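Local atomic coordinates of DNA mismatch repair protein PMS1 (Saccharomyces cerevisiae, PDB entry 3H4L), a protein that binds ATP, and probably hydrolyses it, in its N-terminal GHKL-type ATPase domain and acts in DNA mismatch repair. Residues Val14-Ser19 against Phe153-Val158. Residues are numbered along the deposited sequence; the frame is centred on the assembly and turned at random.
Sequences VHRITS and FHNLPV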
loop_
_atom_site.group_PDB
_atom_site.type_symbol
_atom_site.label_atom_id
_atom_site.label_comp_id
_atom_site.label_asym_id
_atom_site.label_seq_id
_atom_site.Cartn_x
_atom_site.Cartn_y
_atom_site.Cartn_z
ATOM N N VAL B 14 -36.983 0.842 0.598
ATOM C CA VAL B 14 -36.899 1.866 -0.432
ATOM C C VAL B 14 -35.672 2.704 -0.173
ATOM O O VAL B 14 -34.930 3.030 -1.095
ATOM C CB VAL B 14 -38.091 2.803 -0.402
ATOM C CG1 VAL B 14 -37.922 3.862 -1.450
ATOM C CG2 VAL B 14 -39.352 2.026 -0.631
ATOM N N HIS B 15 -35.465 3.056 1.092
ATOM C CA HIS B 15 -34.315 3.865 1.469
ATOM C C HIS B 15 -33.032 3.077 1.235
ATOM O O HIS B 15 -32.040 3.625 0.779
ATOM C CB HIS B 15 -34.441 4.306 2.934
ATOM C CG HIS B 15 -33.163 4.804 3.539
ATOM N ND1 HIS B 15 -32.396 5.794 2.961
ATOM C CD2 HIS B 15 -32.519 4.442 4.675
ATOM C CE1 HIS B 15 -31.333 6.018 3.716
ATOM N NE2 HIS B 15 -31.383 5.211 4.761
ATOM N N ARG B 16 -33.071 1.782 1.520
ATOM C CA ARG B 16 -31.909 0.914 1.349
ATOM C C ARG B 16 -31.495 0.803 -0.109
ATOM O O ARG B 16 -30.325 0.992 -0.465
ATOM C CB ARG B 16 -32.227 -0.480 1.876
ATOM C CG ARG B 16 -31.009 -1.240 2.341
ATOM C CD ARG B 16 -31.343 -2.664 2.749
ATOM N NE ARG B 16 -31.436 -3.509 1.574
ATOM C CZ ARG B 16 -32.571 -3.961 1.063
ATOM N NH1 ARG B 16 -33.723 -3.652 1.641
ATOM N NH2 ARG B 16 -32.543 -4.698 -0.046
ATOM N N ILE B 17 -32.474 0.473 -0.943
ATOM C CA ILE B 17 -32.281 0.306 -2.373
ATOM C C ILE B 17 -31.847 1.606 -3.049
ATOM O O ILE B 17 -30.897 1.606 -3.836
ATOM C CB ILE B 17 -33.584 -0.223 -3.016
ATOM C CG1 ILE B 17 -33.878 -1.620 -2.460
ATOM C CG2 ILE B 17 -33.473 -0.255 -4.544
ATOM C CD1 ILE B 17 -35.229 -2.146 -2.859
ATOM N N THR B 18 -32.531 2.707 -2.740
ATOM C CA THR B 18 -32.201 4.001 -3.332
ATOM C C THR B 18 -30.788 4.423 -2.963
ATOM O O THR B 18 -30.010 4.832 -3.825
ATOM C CB THR B 18 -33.132 5.108 -2.847
ATOM O OG1 THR B 18 -34.490 4.692 -3.001
ATOM C CG2 THR B 18 -32.906 6.382 -3.653
ATOM N N SER B 19 -30.450 4.333 -1.680
ATOM C CA SER B 19 -29.111 4.735 -1.281
ATOM C C SER B 19 -28.100 3.814 -1.982
ATOM O O SER B 19 -26.969 4.208 -2.249
ATOM C CB SER B 19 -28.971 4.719 0.250
ATOM O OG SER B 19 -29.130 3.419 0.769
ATOM N N PHE B 153 -22.095 -2.233 2.001
ATOM C CA PHE B 153 -23.068 -3.104 1.341
ATOM C C PHE B 153 -23.429 -4.319 2.193
ATOM O O PHE B 153 -23.840 -5.361 1.680
ATOM C CB PHE B 153 -22.552 -3.546 -0.048
ATOM C CG PHE B 153 -22.159 -2.394 -0.956
ATOM C CD1 PHE B 153 -22.946 -1.251 -1.044
ATOM C CD2 PHE B 153 -20.996 -2.449 -1.709
ATOM C CE1 PHE B 153 -22.579 -0.176 -1.861
ATOM C CE2 PHE B 153 -20.621 -1.381 -2.532
ATOM C CZ PHE B 153 -21.416 -0.242 -2.604
ATOM N N HIS B 154 -23.301 -4.167 3.504
ATOM C CA HIS B 154 -23.612 -5.249 4.424
ATOM C C HIS B 154 -25.069 -5.704 4.322
ATOM O O HIS B 154 -25.411 -6.797 4.776
ATOM C CB HIS B 154 -23.309 -4.816 5.863
ATOM C CG HIS B 154 -24.358 -3.937 6.461
ATOM N ND1 HIS B 154 -25.382 -4.429 7.237
ATOM C CD2 HIS B 154 -24.574 -2.605 6.352
ATOM C CE1 HIS B 154 -26.186 -3.439 7.580
ATOM N NE2 HIS B 154 -25.718 -2.321 7.055
ATOM N N ASN B 155 -25.928 -4.867 3.749
ATOM C CA ASN B 155 -27.339 -5.221 3.604
ATOM C C ASN B 155 -27.775 -5.263 2.137
ATOM O O ASN B 155 -28.908 -4.932 1.796
ATOM C CB ASN B 155 -28.218 -4.252 4.400
ATOM C CG ASN B 155 -27.932 -2.801 4.078
ATOM O OD1 ASN B 155 -26.921 -2.482 3.455
ATOM N ND2 ASN B 155 -28.816 -1.911 4.513
ATOM N N LEU B 156 -26.842 -5.660 1.279
ATOM C CA LEU B 156 -27.068 -5.826 -0.154
ATOM C C LEU B 156 -26.210 -7.040 -0.453
ATOM O O LEU B 156 -25.222 -6.953 -1.178
ATOM C CB LEU B 156 -26.551 -4.626 -0.947
ATOM C CG LEU B 156 -27.324 -3.318 -0.822
ATOM C CD1 LEU B 156 -26.674 -2.246 -1.681
ATOM C CD2 LEU B 156 -28.749 -3.550 -1.257
ATOM N N PRO B 157 -26.588 -8.196 0.112
ATOM C CA PRO B 157 -25.907 -9.486 -0.022
ATOM C C PRO B 157 -25.304 -9.717 -1.390
ATOM O O PRO B 157 -24.131 -10.069 -1.510
ATOM C CB PRO B 157 -27.007 -10.489 0.296
ATOM C CG PRO B 157 -27.842 -9.766 1.268
ATOM C CD PRO B 157 -27.948 -8.394 0.639
ATOM N N VAL B 158 -26.111 -9.525 -2.424
ATOM C CA VAL B 158 -25.630 -9.729 -3.779
ATOM C C VAL B 158 -24.462 -8.806 -4.107
ATOM O O VAL B 158 -23.429 -9.275 -4.562
ATOM C CB VAL B 158 -26.756 -9.525 -4.816
ATOM C CG1 VAL B 158 -26.233 -9.798 -6.216
ATOM C CG2 VAL B 158 -27.916 -10.455 -4.503
#
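In the GHKL-type ATPase fold of this MutL-family protein, the N-terminal helix 11-22 meets the turn between strand 144-150 and helix 157-164, and Arg16 bridges the two by reaching from the helix to Asn155 and Leu156. The turn is a type I beta turn from Phe153 to Leu156, closed by Leu156 N to Phe153 O at 3.0 Å; Leu156 then takes the N-cap position of helix 157-164. One hydrogen bond crosses the contact, from Arg16 NE to Asn155 O at 2.9 Å. The donor lies nearly in line with the carbonyl, but the N-H...O angle of 131° shows a bent bond. The oxygen sits 30° out of the guanidinium plane. The arginine chain leaves the helix toward the turn with CG anti to the backbone N (chi1 -153°), and its bend at chi3 brings NE to the carbonyl. Its methylenes run alongside the Asn155 amide in the opposite direction, Arg16 CD lying 3.2 Å from Asn155 ND2. That amide nitrogen has its own acceptor in Gly107 O, which would help to fix the rotation of the amide. The other end of the guanidinium is held within the N-terminal helix, where NH1 forms a salt bridge with Asp13. Cut back to an alanine, position Arg16 would lose both grips: Asn155 O is likely to be left without this donor and Asp13 without its cationic mate, with a gap beside the turn. Leu156 packs on Ile108 and also sends CD2 to the guanidinium edge, near its plane, 3.9 Å from Arg16 NE.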